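Local coordinates for uncharacterized protein (Burkholderia cenocepacia, PDB 6ANS) that is of unknown function but belongs to the DUF1214 family and holds a bound sodium ion, at residues Val306-Tyr311 with Val340-Thr345; Trp283-Asp288 with Leu353-His358. All blocks are in the same frame, centred on the assembly; numbering follows the deposited sequence.

Contact 1 of 2, residues Val306-Tyr311 with Val340-Thr345; sequences VQLNNY and VIVAAT
V306 and L308 meet V340 and V342 across the interior of a β-sandwich, in which the sheet containing strand 303-309 is laid against the one containing strand 338-343. The segments illustrate how an alternating strand serves two surroundings at once. Along 306-311 the first contributor is V306, whose CG1 lies 4.2 Å from CG1 of V340, a loose methyl-to-methyl approach; L353, on the strand beside V340, also touches V306 and helps fill the interface. Q307 turns to the other face of its sheet, where its amide is gripped from several directions. NE2 donates to OD1 of N309 over 2.7 Å in a nearly straight bond (173°) that lies in the amide plane of Q307, and it also reaches the main-chain O of D105. Together with R366, which bonds OE1, these partners fix which way round the amide sits. L308 faces the interior again and makes the closer of the two apolar contacts. Its CG stands roughly anti to the backbone N (chi1 -155°), directing the fork toward V342, and the two side chains cross obliquely. Beyond L308 the chain leaves the interface. The backbones stay well apart, with the CA atoms of L308 and V342 separated by 8.2 Å, so the apposition rests on apolar side chains. A single valine branch is met by both ends of the leucine fork: CD1 of L308 lies 3.8 Å from CG1 of V342, and CD2 comes within 3.7 Å of the same methyl.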
loop_
_atom_site.group_PDB
_atom_site.type_symbol
_atom_site.label_atom_id
_atom_site.label_comp_id
_atom_site.label_asym_id
_atom_site.label_seq_id
_atom_site.Cartn_x
_atom_site.Cartn_y
_atom_site.Cartn_z
ATOM N N VAL A 306 -5.691 -18.489 -17.477
ATOM C CA VAL A 306 -6.617 -19.097 -16.536
ATOM C C VAL A 306 -5.956 -19.053 -15.163
ATOM O O VAL A 306 -4.748 -19.282 -15.037
ATOM C CB VAL A 306 -6.992 -20.534 -16.953
ATOM C CG1 VAL A 306 -5.742 -21.405 -17.089
ATOM C CG2 VAL A 306 -7.997 -21.131 -15.966
ATOM N N GLN A 307 -6.734 -18.719 -14.137
ATOM C CA GLN A 307 -6.181 -18.530 -12.809
ATOM C C GLN A 307 -7.022 -19.267 -11.782
ATOM O O GLN A 307 -8.237 -19.412 -11.942
ATOM C CB GLN A 307 -6.128 -17.048 -12.438
ATOM C CG GLN A 307 -7.520 -16.398 -12.341
ATOM C CD GLN A 307 -7.441 -14.918 -12.023
ATOM O OE1 GLN A 307 -7.187 -14.106 -12.908
ATOM N NE2 GLN A 307 -7.660 -14.559 -10.752
ATOM N N LEU A 308 -6.370 -19.696 -10.705
ATOM C CA LEU A 308 -7.042 -20.368 -9.607
ATOM C C LEU A 308 -7.174 -19.386 -8.444
ATOM O O LEU A 308 -6.219 -18.672 -8.126
ATOM C CB LEU A 308 -6.275 -21.624 -9.195
ATOM C CG LEU A 308 -7.141 -22.698 -8.515
ATOM C CD1 LEU A 308 -8.167 -23.244 -9.519
ATOM C CD2 LEU A 308 -6.289 -23.826 -7.931
ATOM N N ASN A 309 -8.369 -19.325 -7.847
ATOM C CA ASN A 309 -8.706 -18.379 -6.784
ATOM C C ASN A 309 -9.236 -19.109 -5.560
ATOM O O ASN A 309 -9.671 -20.258 -5.644
ATOM C CB ASN A 309 -9.796 -17.365 -7.199
ATOM C CG ASN A 309 -9.544 -16.741 -8.567
ATOM O OD1 ASN A 309 -8.400 -16.488 -8.949
ATOM N ND2 ASN A 309 -10.629 -16.436 -9.286
ATOM N N ASN A 310 -9.273 -18.401 -4.424
ATOM C CA ASN A 310 -10.036 -18.914 -3.293
ATOM C C ASN A 310 -11.516 -18.565 -3.466
ATOM O O ASN A 310 -11.934 -18.005 -4.485
ATOM C CB ASN A 310 -9.471 -18.399 -1.966
ATOM C CG ASN A 310 -9.604 -16.896 -1.788
ATOM O OD1 ASN A 310 -10.291 -16.191 -2.544
ATOM N ND2 ASN A 310 -8.930 -16.394 -0.767
ATOM N N TYR A 311 -12.329 -18.909 -2.460
ATOM C CA TYR A 311 -13.765 -18.680 -2.584
ATOM C C TYR A 311 -14.098 -17.200 -2.701
ATOM O O TYR A 311 -15.108 -16.843 -3.318
ATOM C CB TYR A 311 -14.522 -19.280 -1.402
ATOM C CG TYR A 311 -16.022 -19.165 -1.586
ATOM C CD1 TYR A 311 -16.714 -20.089 -2.361
ATOM C CD2 TYR A 311 -16.741 -18.125 -1.003
ATOM C CE1 TYR A 311 -18.073 -20.002 -2.544
ATOM C CE2 TYR A 311 -18.116 -18.034 -1.160
ATOM C CZ TYR A 311 -18.774 -18.972 -1.940
ATOM O OH TYR A 311 -20.130 -18.887 -2.126
ATOM N N VAL A 340 -4.993 -28.006 -19.145
ATOM C CA VAL A 340 -4.559 -27.415 -17.882
ATOM C C VAL A 340 -5.139 -28.255 -16.747
ATOM O O VAL A 340 -6.350 -28.512 -16.717
ATOM C CB VAL A 340 -5.018 -25.949 -17.741
ATOM C CG1 VAL A 340 -4.565 -25.387 -16.411
ATOM C CG2 VAL A 340 -4.499 -25.094 -18.893
ATOM N N ILE A 341 -4.293 -28.636 -15.791
ATOM C CA ILE A 341 -4.682 -29.538 -14.711
ATOM C C ILE A 341 -4.635 -28.788 -13.386
ATOM O O ILE A 341 -3.596 -28.226 -13.024
ATOM C CB ILE A 341 -3.766 -30.769 -14.650
ATOM C CG1 ILE A 341 -3.662 -31.447 -16.021
ATOM C CG2 ILE A 341 -4.231 -31.713 -13.553
ATOM C CD1 ILE A 341 -4.803 -32.367 -16.351
ATOM N N VAL A 342 -5.758 -28.791 -12.667
ATOM C CA VAL A 342 -5.854 -28.268 -11.304
ATOM C C VAL A 342 -5.660 -29.444 -10.348
ATOM O O VAL A 342 -6.430 -30.410 -10.396
ATOM C CB VAL A 342 -7.215 -27.587 -11.067
ATOM C CG1 VAL A 342 -7.282 -26.979 -9.692
ATOM C CG2 VAL A 342 -7.495 -26.530 -12.125
ATOM N N ALA A 343 -4.646 -29.372 -9.477
ATOM C CA ALA A 343 -4.315 -30.486 -8.585
ATOM C C ALA A 343 -3.350 -30.028 -7.495
ATOM O O ALA A 343 -2.797 -28.926 -7.544
ATOM C CB ALA A 343 -3.719 -31.661 -9.361
ATOM N N ALA A 344 -3.142 -30.905 -6.507
ATOM C CA ALA A 344 -2.237 -30.600 -5.400
ATOM C C ALA A 344 -0.765 -30.718 -5.792
ATOM O O ALA A 344 0.084 -30.031 -5.212
ATOM C CB ALA A 344 -2.523 -31.530 -4.216
ATOM N N THR A 345 -0.435 -31.604 -6.730
ATOM C CA THR A 345 0.915 -31.732 -7.257
ATOM C C THR A 345 0.838 -31.858 -8.774
ATOM O O THR A 345 -0.177 -32.295 -9.321
ATOM C CB THR A 345 1.655 -32.938 -6.648
ATOM O OG1 THR A 345 0.876 -34.126 -6.842
ATOM C CG2 THR A 345 1.924 -32.731 -5.163
#

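Contact 2 of 2, residues Trp283-Asp288 with Leu353-His358; sequences WSLAAD and LDTAGH
The six-membered ring of W283 packs against T355 and H358, the first and last residues of a type I' β-turn at one end of the β-sandwich. That turn carries the chain from strand 351-354 in one sheet to strand 360-368 in the other, and the indole packs against it. The carbonyl O of H358 lies at the edge of the indole, in its plane, 3.4 Å from CH2. T355 comes obliquely, its CG2 3.9 Å from CH2 of W283; the same methyl makes a longer approach of 4.3 Å to CD1 of L285. The imidazole is turned elsewhere. With CG of H358 anti to its own carbonyl carbon (chi1 -69°), CB is what meets W283, 3.7 Å from CH2, while the ring folds back over the turn. There ND1 donates to O of A356 over 2.9 Å, arriving above the carbonyl plane, and more weakly to O of T355; E65 bonds NE2 at the ring's far side. The turn is further shaped by an Asx turn, in which OD1 of D354 accepts from N of A356. A water bridges the two backbones, donating one hydrogen bond to O of L285 and one to O of H358, each 2.7 Å long.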
loop_
_atom_site.group_PDB
_atom_site.type_symbol
_atom_site.label_atom_id
_atom_site.label_comp_id
_atom_site.label_asym_id
_atom_site.label_seq_id
_atom_site.Cartn_x
_atom_site.Cartn_y
_atom_site.Cartn_z
ATOM N N TRP A 283 -14.831 -24.371 -7.890
ATOM C CA TRP A 283 -14.266 -25.707 -7.990
ATOM C C TRP A 283 -14.159 -26.306 -6.594
ATOM O O TRP A 283 -14.080 -25.591 -5.593
ATOM C CB TRP A 283 -12.887 -25.698 -8.673
ATOM C CG TRP A 283 -11.880 -24.850 -7.960
ATOM C CD1 TRP A 283 -11.634 -23.529 -8.160
ATOM C CD2 TRP A 283 -11.015 -25.264 -6.896
ATOM N NE1 TRP A 283 -10.650 -23.094 -7.300
ATOM C CE2 TRP A 283 -10.245 -24.146 -6.524
ATOM C CE3 TRP A 283 -10.794 -26.478 -6.246
ATOM C CZ2 TRP A 283 -9.274 -24.204 -5.522
ATOM C CZ3 TRP A 283 -9.833 -26.532 -5.244
ATOM C CH2 TRP A 283 -9.092 -25.397 -4.886
ATOM N N SER A 284 -14.151 -27.635 -6.545
ATOM C CA SER A 284 -14.099 -28.380 -5.294
ATOM C C SER A 284 -13.399 -29.704 -5.554
ATOM O O SER A 284 -13.903 -30.521 -6.330
ATOM C CB SER A 284 -15.515 -28.614 -4.750
ATOM O OG SER A 284 -15.485 -29.398 -3.575
ATOM N N LEU A 285 -12.253 -29.923 -4.906
ATOM C CA LEU A 285 -11.441 -31.103 -5.175
ATOM C C LEU A 285 -10.894 -31.691 -3.887
ATOM O O LEU A 285 -10.300 -30.974 -3.077
ATOM C CB LEU A 285 -10.268 -30.777 -6.109
ATOM C CG LEU A 285 -10.571 -30.400 -7.556
ATOM C CD1 LEU A 285 -9.294 -29.871 -8.232
ATOM C CD2 LEU A 285 -11.133 -31.603 -8.304
ATOM N N ALA A 286 -11.063 -33.000 -3.721
ATOM C CA ALA A 286 -10.341 -33.713 -2.684
ATOM C C ALA A 286 -8.856 -33.775 -3.033
ATOM O O ALA A 286 -8.440 -33.495 -4.162
ATOM C CB ALA A 286 -10.905 -35.125 -2.504
ATOM N N ALA A 287 -8.047 -34.159 -2.044
ATOM C CA ALA A 287 -6.600 -34.180 -2.240
ATOM C C ALA A 287 -6.189 -35.135 -3.355
ATOM O O ALA A 287 -5.216 -34.867 -4.069
ATOM C CB ALA A 287 -5.901 -34.559 -0.933
ATOM N N ASP A 288 -6.930 -36.227 -3.546
ATOM C CA ASP A 288 -6.599 -37.227 -4.552
ATOM C C ASP A 288 -7.270 -36.965 -5.895
ATOM O O ASP A 288 -7.190 -37.817 -6.788
ATOM C CB ASP A 288 -6.982 -38.632 -4.068
ATOM C CG ASP A 288 -8.480 -38.786 -3.805
ATOM O OD1 ASP A 288 -9.235 -37.806 -3.963
ATOM O OD2 ASP A 288 -8.910 -39.911 -3.475
ATOM N N LEU A 353 -2.271 -25.900 -12.376
ATOM C CA LEU A 353 -2.707 -24.934 -11.375
ATOM C C LEU A 353 -2.681 -25.611 -10.003
ATOM O O LEU A 353 -3.384 -26.606 -9.786
ATOM C CB LEU A 353 -4.106 -24.395 -11.697
ATOM C CG LEU A 353 -4.266 -23.715 -13.056
ATOM C CD1 LEU A 353 -5.691 -23.245 -13.272
ATOM C CD2 LEU A 353 -3.264 -22.552 -13.247
ATOM N N ASP A 354 -1.873 -25.071 -9.086
ATOM C CA ASP A 354 -1.659 -25.649 -7.760
ATOM C C ASP A 354 -2.814 -25.267 -6.833
ATOM O O ASP A 354 -3.097 -24.077 -6.656
ATOM C CB ASP A 354 -0.331 -25.138 -7.196
ATOM C CG ASP A 354 0.045 -25.768 -5.860
ATOM O OD1 ASP A 354 -0.803 -26.430 -5.216
ATOM O OD2 ASP A 354 1.208 -25.579 -5.442
ATOM N N THR A 355 -3.480 -26.265 -6.233
ATOM C CA THR A 355 -4.589 -25.949 -5.332
ATOM C C THR A 355 -4.121 -25.323 -4.019
ATOM O O THR A 355 -4.940 -24.729 -3.306
ATOM C CB THR A 355 -5.449 -27.188 -5.037
ATOM O OG1 THR A 355 -4.630 -28.259 -4.546
ATOM C CG2 THR A 355 -6.215 -27.628 -6.299
ATOM N N ALA A 356 -2.834 -25.437 -3.688
ATOM C CA ALA A 356 -2.223 -24.621 -2.634
ATOM C C ALA A 356 -2.976 -24.743 -1.307
ATOM O O ALA A 356 -3.267 -23.753 -0.630
ATOM C CB ALA A 356 -2.133 -23.154 -3.078
ATOM N N GLY A 357 -3.313 -25.981 -0.946
ATOM C CA GLY A 357 -3.947 -26.255 0.323
ATOM C C GLY A 357 -5.442 -26.039 0.368
ATOM O O GLY A 357 -6.047 -26.294 1.411
ATOM N N HIS A 358 -6.062 -25.579 -0.716
ATOM C CA HIS A 358 -7.489 -25.268 -0.720
ATOM C C HIS A 358 -8.302 -26.470 -1.181
ATOM O O HIS A 358 -7.965 -27.103 -2.186
ATOM C CB HIS A 358 -7.792 -24.084 -1.635
ATOM C CG HIS A 358 -7.260 -22.788 -1.128
ATOM N ND1 HIS A 358 -5.914 -22.530 -1.027
ATOM C CD2 HIS A 358 -7.895 -21.682 -0.674
ATOM C CE1 HIS A 358 -5.737 -21.317 -0.534
ATOM N NE2 HIS A 358 -6.923 -20.780 -0.314
HETATM O O HOH W 1 -8.020 -29.621 -3.094
#

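Following the chain from the N terminus, the first of the four segments reached is 283-288, at the end of strand 276-284, then come 306-311 and 340-345, and last 353-358. Contact 1 closes the inner loop, with 28 residues between its segments, and is nested within the loop of 64 residues that contact 2 closes. Both join the same two sheets, their centres about 7 Å apart: contact 1 joins strands 303-309 and 338-343 across the interior, contact 2 sets the end of strand 276-284 against the turn that follows strand 351-354. The neighbouring strands 338-343 and 351-354 couple them, probably through hydrogen bonds from L353 N to I341 O and from T355 N to A343 O.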